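Local coordinates for molybdopterin biosynthesis protein MoaB (Sulfolobus tokodaii, PDB 3IWT) that probably takes part in molybdenum cofactor biosynthesis as a MogA/MoaB-type molybdopterin-binding protein, at residues Gly92-Pro95 against Thr96-Thr99; Thr22-Thr25 against Ser26-Glu29; Ile69-Ala72 against Phe73-Leu77. All blocks are in the same frame, centred on the assembly; numbering follows the deposited sequence. Where two conformers were deposited one is given.

Contact 1: residues Gly92-Pro95 against Thr96-Thr99; sequences GYSP and TDIT
Asp97 folds back onto Gly92 and Ser94 in a local turn contact, within the loop that carries the chain from strand 84-88 to helix 99-103. The backbone makes a type I beta turn from Ser94 to Asp97: Asp97 N donates to Ser94 O at 3.0 Å, approaching from well above the carbonyl plane. The carboxylate reaches back past the turn. With CG anti to the carbonyl carbon (chi1 -75°), OD2 of Asp97 accepts from Gly92 N at 3.0 Å and from Ser94 N at 3.4 Å. Both bonds are weak, the first sharply bent at 124°. Ser94 CB packs 3.6 Å from Asp97 OD2. Gly92 belongs to the glycine-rich loop that follows strand 84-88 and probably borders the molybdopterin site here, as in MogA/MoaB relatives; Thr99 OG1 returns to that loop through Gly89 O. With an alanine at position 97, the amides of Gly92 and Ser94 would probably lose their shared acceptor, leaving the Gly92 end of the loop less firmly tied to the turn. Ser94 OG lies 3.1 Å from Thr96 OG1. A water donates to Gly92 O at 2.7 Å and to Asp97 O, bridging the loop's two limbs. Glu112 N of the second subunit bonds Tyr93 OH, and Arg109 of that subunit bonds Ser94 O.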
ATOM      1  N   GLY A  92      -9.674  -0.978  19.216  1.00 44.36           N
ATOM      2  CA  GLY A  92      -8.455  -1.208  19.949  1.00 44.84           C
ATOM      3  C   GLY A  92      -7.677  -2.418  19.493  1.00 44.69           C
ATOM      4  O   GLY A  92      -7.733  -2.815  18.321  1.00 44.23           O
ATOM      5  N   TYR A  93      -6.906  -2.985  20.421  1.00 44.89           N
ATOM      6  CA  TYR A  93      -5.993  -4.077  20.092  1.00 45.43           C
ATOM      7  C   TYR A  93      -6.374  -5.418  20.726  1.00 46.50           C
ATOM      8  O   TYR A  93      -5.560  -6.336  20.750  1.00 47.35           O
ATOM      9  CB  TYR A  93      -4.545  -3.682  20.429  1.00 44.48           C
ATOM     10  CG  TYR A  93      -4.079  -2.565  19.530  1.00 43.92           C
ATOM     11  CD1 TYR A  93      -3.585  -2.831  18.252  1.00 42.64           C
ATOM     12  CD2 TYR A  93      -4.215  -1.245  19.918  1.00 44.01           C
ATOM     13  CE1 TYR A  93      -3.209  -1.794  17.397  1.00 43.96           C
ATOM     14  CE2 TYR A  93      -3.854  -0.203  19.073  1.00 43.92           C
ATOM     15  CZ  TYR A  93      -3.331  -0.470  17.833  1.00 42.59           C
ATOM     16  OH  TYR A  93      -2.970   0.584  17.001  1.00 42.60           O
ATOM     17  N   SER A  94      -7.617  -5.559  21.186  1.00 47.01           N
ATOM     18  CA  SER A  94      -8.146  -6.898  21.432  1.00 47.15           C
ATOM     19  C   SER A  94      -8.062  -7.722  20.127  1.00 47.30           C
ATOM     20  O   SER A  94      -8.225  -7.191  19.036  1.00 46.60           O
ATOM     21  CB  SER A  94      -9.572  -6.820  21.942  1.00 47.64           C
ATOM     22  OG  SER A  94     -10.208  -8.069  21.852  1.00 50.07           O
ATOM     23  N   PRO A  95      -7.757  -9.024  20.237  1.00 47.78           N
ATOM     24  CA  PRO A  95      -7.694  -9.890  19.088  1.00 48.18           C
ATOM     25  C   PRO A  95      -8.968  -9.824  18.251  1.00 47.67           C
ATOM     26  O   PRO A  95      -8.909  -9.976  17.039  1.00 48.07           O
ATOM     27  CB  PRO A  95      -7.524 -11.278  19.712  1.00 48.74           C
ATOM     28  CG  PRO A  95      -6.873 -11.035  20.968  1.00 48.78           C
ATOM     29  CD  PRO A  95      -7.413  -9.742  21.475  1.00 49.16           C
ATOM     30  N   THR A  96     -10.098  -9.502  18.885  1.00 47.55           N
ATOM     31  CA  THR A  96     -11.381  -9.507  18.183  1.00 47.13           C
ATOM     32  C   THR A  96     -11.823  -8.131  17.684  1.00 46.36           C
ATOM     33  O   THR A  96     -12.854  -8.038  17.038  1.00 46.37           O
ATOM     34  CB  THR A  96     -12.464 -10.152  19.065  1.00 47.35           C
ATOM     35  OG1 THR A  96     -12.446  -9.566  20.373  1.00 47.66           O
ATOM     36  CG2 THR A  96     -12.214 -11.641  19.175  1.00 49.04           C
ATOM     37  N   ASP A  97     -11.049  -7.080  17.983  1.00 45.18           N
ATOM     38  CA  ASP A  97     -11.299  -5.722  17.464  1.00 45.27           C
ATOM     39  C   ASP A  97     -10.929  -5.620  15.971  1.00 44.73           C
ATOM     40  O   ASP A  97      -9.730  -5.629  15.617  1.00 45.00           O
ATOM     41  CB  ASP A  97     -10.488  -4.678  18.224  1.00 44.25           C
ATOM     42  CG  ASP A  97     -11.035  -4.383  19.616  1.00 46.76           C
ATOM     43  OD1 ASP A  97     -12.125  -4.859  19.985  1.00 45.52           O
ATOM     44  OD2 ASP A  97     -10.307  -3.688  20.356  1.00 46.22           O
ATOM     45  N   ILE A  98     -11.947  -5.496  15.109  1.00 43.79           N
ATOM     46  CA  ILE A  98     -11.744  -5.484  13.655  1.00 43.73           C
ATOM     47  C   ILE A  98     -12.473  -4.328  12.910  1.00 43.36           C
ATOM     48  O   ILE A  98     -12.489  -4.280  11.677  1.00 43.20           O
ATOM     49  CB  ILE A  98     -12.154  -6.846  13.035  1.00 43.30           C
ATOM     50  CG1 ILE A  98     -13.658  -7.124  13.228  1.00 43.41           C
ATOM     51  CG2 ILE A  98     -11.301  -8.006  13.569  1.00 43.34           C
ATOM     52  CD1 ILE A  98     -14.160  -8.189  12.239  1.00 43.86           C
ATOM     53  N   THR A  99     -13.021  -3.379  13.648  1.00 42.88           N
ATOM     54  CA  THR A  99     -13.851  -2.328  13.058  1.00 43.61           C
ATOM     55  C   THR A  99     -13.060  -1.469  12.058  1.00 43.57           C
ATOM     56  O   THR A  99     -13.499  -1.250  10.920  1.00 43.23           O
ATOM     57  CB  THR A  99     -14.424  -1.417  14.150  1.00 43.27           C
ATOM     58  OG1 THR A  99     -15.242  -2.178  15.058  1.00 43.99           O
ATOM     59  CG2 THR A  99     -15.252  -0.273  13.534  1.00 43.61           C
TER
HETATM   60  O   HOH W   1      -7.041  -4.196  16.114  1.00 38.34           O
HETATM   61  O   HOH W   2      -7.601  -8.283  15.084  1.00 58.83           O

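Contact 2: residues Thr22-Thr25 against Ser26-Glu29; sequences TIST and SRYE
Arg27 lies back along Ser24 at the N-cap of helix 25-32, where strand 17-23 of the alpha/beta fold gives way to its first helix. Ser24 is the cap: its OG, turned anti to its own nitrogen (chi1 174°), accepts a weak but fairly straight bond from Arg27 N at 3.3 Å. The Arg27 side chain then runs beside the same oxygen. Arg27 CB passes 3.5 Å from Ser24 OG, and Arg27 CG 3.4 Å from Ser24 OG; CD stays close too, the chain being extended from CG to NE. At the far end the guanidinium swings its edge round, and Arg27 NH1 donates to Ser24 OG at 2.9 Å, with that oxygen only 7° out of the guanidinium plane. Ser24 OG is thus gripped by the backbone and the side-chain tip of one residue. The remaining nitrogens are held by the loop before helix 40-51 and by that helix's first residue: NE bonds Val38 O, and NH2 forms a salt bridge with Glu40, so its three nitrogens each have a partner. Behind the cap the helix settles into its regular pattern, Tyr28 N donating to Ser24 O at 2.9 Å and Glu29 N to Thr25 O at 2.9 Å. Thr25 OG1 turns away to Asp64 N. The Thr25 methyl lies beside Glu29, the two side chains pointing the same way with Thr25 CG2 4.1 Å from Glu29 CG.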
ATOM      1  N   THR A  22     -23.666   0.239  16.962  1.00 42.24           N
ATOM      2  CA  THR A  22     -22.947  -0.277  18.130  1.00 43.20           C
ATOM      3  C   THR A  22     -22.343  -1.615  17.753  1.00 43.70           C
ATOM      4  O   THR A  22     -23.043  -2.480  17.260  1.00 43.50           O
ATOM      5  CB  THR A  22     -23.872  -0.376  19.364  1.00 43.20           C
ATOM      6  OG1 THR A  22     -24.247   0.945  19.742  1.00 44.29           O
ATOM      7  CG2 THR A  22     -23.166  -1.084  20.541  1.00 41.78           C
ATOM      8  N   ILE A  23     -21.030  -1.754  17.971  1.00 44.36           N
ATOM      9  CA  ILE A  23     -20.305  -2.987  17.652  1.00 44.19           C
ATOM     10  C   ILE A  23     -19.886  -3.640  18.974  1.00 44.29           C
ATOM     11  O   ILE A  23     -18.928  -3.209  19.633  1.00 43.82           O
ATOM     12  CB  ILE A  23     -19.092  -2.710  16.738  1.00 44.32           C
ATOM     13  CG1 ILE A  23     -19.541  -1.940  15.495  1.00 44.70           C
ATOM     14  CG2 ILE A  23     -18.415  -3.991  16.359  1.00 44.17           C
ATOM     15  CD1 ILE A  23     -18.414  -1.441  14.596  1.00 45.80           C
ATOM     16  N   SER A  24     -20.646  -4.658  19.378  1.00 44.72           N
ATOM     17  CA  SER A  24     -20.485  -5.327  20.684  1.00 44.95           C
ATOM     18  C   SER A  24     -21.015  -6.754  20.608  1.00 45.10           C
ATOM     19  O   SER A  24     -22.230  -6.970  20.477  1.00 44.76           O
ATOM     20  CB  SER A  24     -21.242  -4.575  21.781  1.00 45.48           C
ATOM     21  OG  SER A  24     -21.206  -5.280  23.027  1.00 44.15           O
ATOM     22  N   THR A  25     -20.114  -7.720  20.732  1.00 45.35           N
ATOM     23  CA  THR A  25     -20.495  -9.132  20.656  1.00 45.92           C
ATOM     24  C   THR A  25     -21.392  -9.513  21.845  1.00 46.56           C
ATOM     25  O   THR A  25     -22.444 -10.121  21.647  1.00 47.11           O
ATOM     26  CB  THR A  25     -19.252 -10.034  20.563  1.00 46.18           C
ATOM     27  OG1 THR A  25     -18.538  -9.723  19.358  1.00 45.04           O
ATOM     28  CG2 THR A  25     -19.626 -11.521  20.542  1.00 45.69           C
ATOM     29  N   SER A  26     -21.011  -9.106  23.057  1.00 46.83           N
ATOM     30  CA  SER A  26     -21.803  -9.448  24.260  1.00 47.43           C
ATOM     31  C   SER A  26     -23.238  -8.949  24.127  1.00 47.60           C
ATOM     32  O   SER A  26     -24.180  -9.711  24.328  1.00 48.01           O
ATOM     33  CB  SER A  26     -21.167  -8.906  25.533  1.00 47.39           C
ATOM     34  OG  SER A  26     -21.008  -7.496  25.501  1.00 47.51           O
ATOM     35  N   ARG A  27     -23.398  -7.683  23.742  1.00 47.51           N
ATOM     36  CA  ARG A  27     -24.724  -7.104  23.584  1.00 48.07           C
ATOM     37  C   ARG A  27     -25.502  -7.754  22.435  1.00 48.19           C
ATOM     38  O   ARG A  27     -26.703  -8.008  22.566  1.00 47.00           O
ATOM     39  CB  ARG A  27     -24.637  -5.583  23.445  1.00 47.65           C
ATOM     40  CG  ARG A  27     -24.104  -4.921  24.710  1.00 48.84           C
ATOM     41  CD  ARG A  27     -23.905  -3.426  24.562  1.00 49.49           C
ATOM     42  NE  ARG A  27     -23.341  -2.820  25.766  1.00 50.00           N
ATOM     43  CZ  ARG A  27     -22.061  -2.880  26.119  1.00 50.70           C
ATOM     44  NH1 ARG A  27     -21.164  -3.485  25.364  1.00 49.64           N
ATOM     45  NH2 ARG A  27     -21.661  -2.299  27.231  1.00 51.71           N
ATOM     46  N   TYR A  28     -24.817  -8.053  21.331  1.00 48.66           N
ATOM     47  CA  TYR A  28     -25.475  -8.701  20.199  1.00 49.98           C
ATOM     48  C   TYR A  28     -26.015 -10.076  20.591  1.00 50.54           C
ATOM     49  O   TYR A  28     -27.139 -10.417  20.249  1.00 49.95           O
ATOM     50  CB  TYR A  28     -24.524  -8.833  19.011  1.00 49.43           C
ATOM     51  CG  TYR A  28     -25.125  -9.510  17.798  1.00 48.71           C
ATOM     52  CD1 TYR A  28     -26.001  -8.827  16.963  1.00 48.35           C
ATOM     53  CD2 TYR A  28     -24.814 -10.828  17.483  1.00 48.47           C
ATOM     54  CE1 TYR A  28     -26.534  -9.433  15.832  1.00 49.38           C
ATOM     55  CE2 TYR A  28     -25.357 -11.451  16.360  1.00 48.32           C
ATOM     56  CZ  TYR A  28     -26.216 -10.746  15.542  1.00 48.69           C
ATOM     57  OH  TYR A  28     -26.773 -11.345  14.429  1.00 50.11           O
ATOM     58  N   GLU A  29     -25.223 -10.850  21.321  1.00 51.90           N
ATOM     59  CA  GLU A  29     -25.644 -12.187  21.736  0.50 52.79           C
ATOM     60  C   GLU A  29     -26.880 -12.132  22.650  1.00 53.14           C
ATOM     61  O   GLU A  29     -27.765 -12.982  22.548  1.00 53.69           O
ATOM     62  CB  GLU A  29     -24.497 -12.935  22.422  0.50 53.29           C
ATOM     63  CG  GLU A  29     -23.260 -13.164  21.537  0.50 54.10           C
ATOM     64  CD  GLU A  29     -23.445 -14.210  20.445  0.50 54.78           C
ATOM     65  OE1 GLU A  29     -24.579 -14.682  20.211  0.50 55.82           O
ATOM     66  OE2 GLU A  29     -22.426 -14.559  19.812  0.50 56.14           O
TER

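Contact 3: residues Ile69-Ala72 against Phe73-Leu77; sequences ILKA and FTDAL
Lys71 and Asp75, one turn apart on helix 66-77, form a salt bridge on the side facing the third subunit. Lys71 NZ faces both carboxylate oxygens, 3.2 Å from Asp75 OD2 and 3.3 Å from Asp75 OD1, each a weak bond. The lysine leaves the helix with CG anti to its backbone nitrogen (chi1 -176°) and bends at its last torsion, which brings Lys71 CE within 3.3 Å of Asp75 OD2. Across a subunit boundary, Lys71 and Asp75 also make long, weak ion pairs with Asp75 and Lys71 of the third subunit.

Backbone bonds carry the helix through this turn: Phe73 N donates to Ile69 O at 3.1 Å and Thr74 N to Leu70 O at 2.9 Å. Thr74 OG1 lies between its own nitrogen and carbonyl carbon (chi1 59°), a rotation that puts it 3.1 Å from Leu70 O; its stronger partner is Thr74 OG1 of the third subunit. The helix is the connection of a beta-alpha-beta crossover, leading from strand 55-62 over strand 17-23 to strand 84-88.

Apolar packing fills the side facing the central beta sheet. Ile69 and Phe73 lie side by side and point the same way, Ile69 CG2 4.0 Å from Phe73 CD1. Ile69 O meets the ring at its edge, in plane, 3.2 Å from Phe73 CD1. Ile21 and Ile85, from strands 17-23 and 84-88, pack on the ring, and Ala72 rests on Ile21 and Val62.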
ATOM      1  N   ILE A  69     -20.562  -6.364  10.201  1.00 42.53           N
ATOM      2  CA  ILE A  69     -20.159  -4.974  10.336  1.00 42.81           C
ATOM      3  C   ILE A  69     -20.277  -4.280   8.976  1.00 42.96           C
ATOM      4  O   ILE A  69     -20.850  -3.187   8.880  1.00 41.77           O
ATOM      5  CB  ILE A  69     -18.711  -4.862  10.876  1.00 42.22           C
ATOM      6  CG1 ILE A  69     -18.641  -5.183  12.377  1.00 43.05           C
ATOM      7  CG2 ILE A  69     -18.133  -3.466  10.612  1.00 42.56           C
ATOM      8  CD1 ILE A  69     -17.162  -5.345  12.874  1.00 40.76           C
ATOM      9  N   LEU A  70     -19.819  -4.945   7.911  1.00 43.08           N
ATOM     10  CA  LEU A  70     -19.999  -4.400   6.561  1.00 43.48           C
ATOM     11  C   LEU A  70     -21.476  -4.156   6.225  1.00 43.72           C
ATOM     12  O   LEU A  70     -21.834  -3.096   5.723  1.00 43.52           O
ATOM     13  CB  LEU A  70     -19.382  -5.326   5.499  1.00 42.91           C
ATOM     14  CG  LEU A  70     -17.864  -5.504   5.437  1.00 42.18           C
ATOM     15  CD1 LEU A  70     -17.480  -6.703   4.499  1.00 42.78           C
ATOM     16  CD2 LEU A  70     -17.188  -4.176   5.004  1.00 42.11           C
ATOM     17  N   LYS A  71     -22.333  -5.131   6.510  1.00 44.81           N
ATOM     18  CA  LYS A  71     -23.763  -4.991   6.248  1.00 45.40           C
ATOM     19  C   LYS A  71     -24.387  -3.830   7.038  1.00 44.37           C
ATOM     20  O   LYS A  71     -25.200  -3.095   6.494  1.00 43.99           O
ATOM     21  CB  LYS A  71     -24.518  -6.262   6.596  1.00 46.10           C
ATOM     22  CG  LYS A  71     -25.973  -6.145   6.222  1.00 47.83           C
ATOM     23  CD  LYS A  71     -26.862  -7.122   6.951  1.00 50.78           C
ATOM     24  CE  LYS A  71     -28.393  -6.814   6.685  1.00 52.45           C
ATOM     25  NZ  LYS A  71     -28.650  -6.315   5.293  1.00 54.21           N
ATOM     26  N   ALA A  72     -24.017  -3.670   8.307  1.00 44.39           N
ATOM     27  CA  ALA A  72     -24.507  -2.528   9.118  1.00 43.57           C
ATOM     28  C   ALA A  72     -24.122  -1.183   8.481  1.00 42.85           C
ATOM     29  O   ALA A  72     -24.938  -0.294   8.359  1.00 42.35           O
ATOM     30  CB  ALA A  72     -23.986  -2.604  10.563  1.00 43.90           C
ATOM     31  N   PHE A  73     -22.886  -1.063   8.015  1.00 42.51           N
ATOM     32  CA  PHE A  73     -22.446   0.164   7.357  1.00 43.04           C
ATOM     33  C   PHE A  73     -23.063   0.417   5.989  1.00 43.40           C
ATOM     34  O   PHE A  73     -23.445   1.546   5.702  1.00 42.66           O
ATOM     35  CB  PHE A  73     -20.910   0.233   7.299  1.00 43.46           C
ATOM     36  CG  PHE A  73     -20.284   0.731   8.586  1.00 42.18           C
ATOM     37  CD1 PHE A  73     -20.034  -0.139   9.634  1.00 41.68           C
ATOM     38  CD2 PHE A  73     -19.932   2.068   8.743  1.00 42.33           C
ATOM     39  CE1 PHE A  73     -19.457   0.321  10.841  1.00 44.03           C
ATOM     40  CE2 PHE A  73     -19.335   2.521   9.934  1.00 43.60           C
ATOM     41  CZ  PHE A  73     -19.104   1.635  10.978  1.00 41.53           C
ATOM     42  N   THR A  74     -23.151  -0.613   5.150  1.00 42.87           N
ATOM     43  CA  THR A  74     -23.778  -0.453   3.824  1.00 44.23           C
ATOM     44  C   THR A  74     -25.271  -0.144   3.919  1.00 44.15           C
ATOM     45  O   THR A  74     -25.787   0.651   3.127  1.00 44.94           O
ATOM     46  CB  THR A  74     -23.491  -1.656   2.863  1.00 44.52           C
ATOM     47  OG1 THR A  74     -23.963  -2.890   3.434  1.00 45.67           O
ATOM     48  CG2 THR A  74     -22.025  -1.732   2.591  1.00 42.87           C
ATOM     49  N   ASP A  75     -25.960  -0.765   4.874  1.00 44.17           N
ATOM     50  CA  ASP A  75     -27.341  -0.442   5.146  1.00 45.61           C
ATOM     51  C   ASP A  75     -27.503   1.053   5.467  1.00 44.95           C
ATOM     52  O   ASP A  75     -28.447   1.685   4.995  1.00 44.84           O
ATOM     53  CB  ASP A  75     -27.904  -1.289   6.311  1.00 46.77           C
ATOM     54  CG  ASP A  75     -28.311  -2.723   5.885  1.00 49.26           C
ATOM     55  OD1 ASP A  75     -28.237  -3.061   4.699  1.00 50.29           O
ATOM     56  OD2 ASP A  75     -28.681  -3.514   6.785  1.00 51.12           O
ATOM     57  N   ALA A  76     -26.586   1.614   6.246  1.00 43.67           N
ATOM     58  CA  ALA A  76     -26.653   3.031   6.636  1.00 43.61           C
ATOM     59  C   ALA A  76     -26.262   3.950   5.466  1.00 42.82           C
ATOM     60  O   ALA A  76     -26.915   4.972   5.201  1.00 42.98           O
ATOM     61  CB  ALA A  76     -25.775   3.291   7.871  1.00 42.15           C
ATOM     62  N   LEU A  77     -25.219   3.559   4.743  1.00 42.19           N
ATOM     63  CA  LEU A  77     -24.740   4.303   3.581  1.00 42.41           C
ATOM     64  C   LEU A  77     -25.779   4.380   2.480  1.00 41.67           C
ATOM     65  O   LEU A  77     -25.783   5.332   1.724  1.00 40.60           O
ATOM     66  CB  LEU A  77     -23.456   3.669   3.035  1.00 42.02           C
ATOM     67  CG  LEU A  77     -22.214   3.815   3.902  1.00 42.48           C
ATOM     68  CD1 LEU A  77     -21.129   2.825   3.416  1.00 42.36           C
ATOM     69  CD2 LEU A  77     -21.736   5.235   3.842  1.00 42.90           C
TER

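In the fold
From the N terminus, contact 2 comes first, capping helix 25-32 as the chain leaves strand 17-23. Contact 3 follows on helix 66-77, after strand 55-62, and contact 1 comes last, in the loop beyond strand 84-88. The three run in series; none encloses or crosses another, and each closes only a short local turn. They meet through side chains: Ile23 of contact 2 packs on Ile69 and Phe73 of contact 3, Ile98 of contact 1 leans on Ile69, and Thr99 touches Ile23. Ile69 therefore joins all three, tying the ends of parallel strands to the crossover helix and to the start of helix 99-103. Contacts 1 and 3 also face different neighbouring subunits.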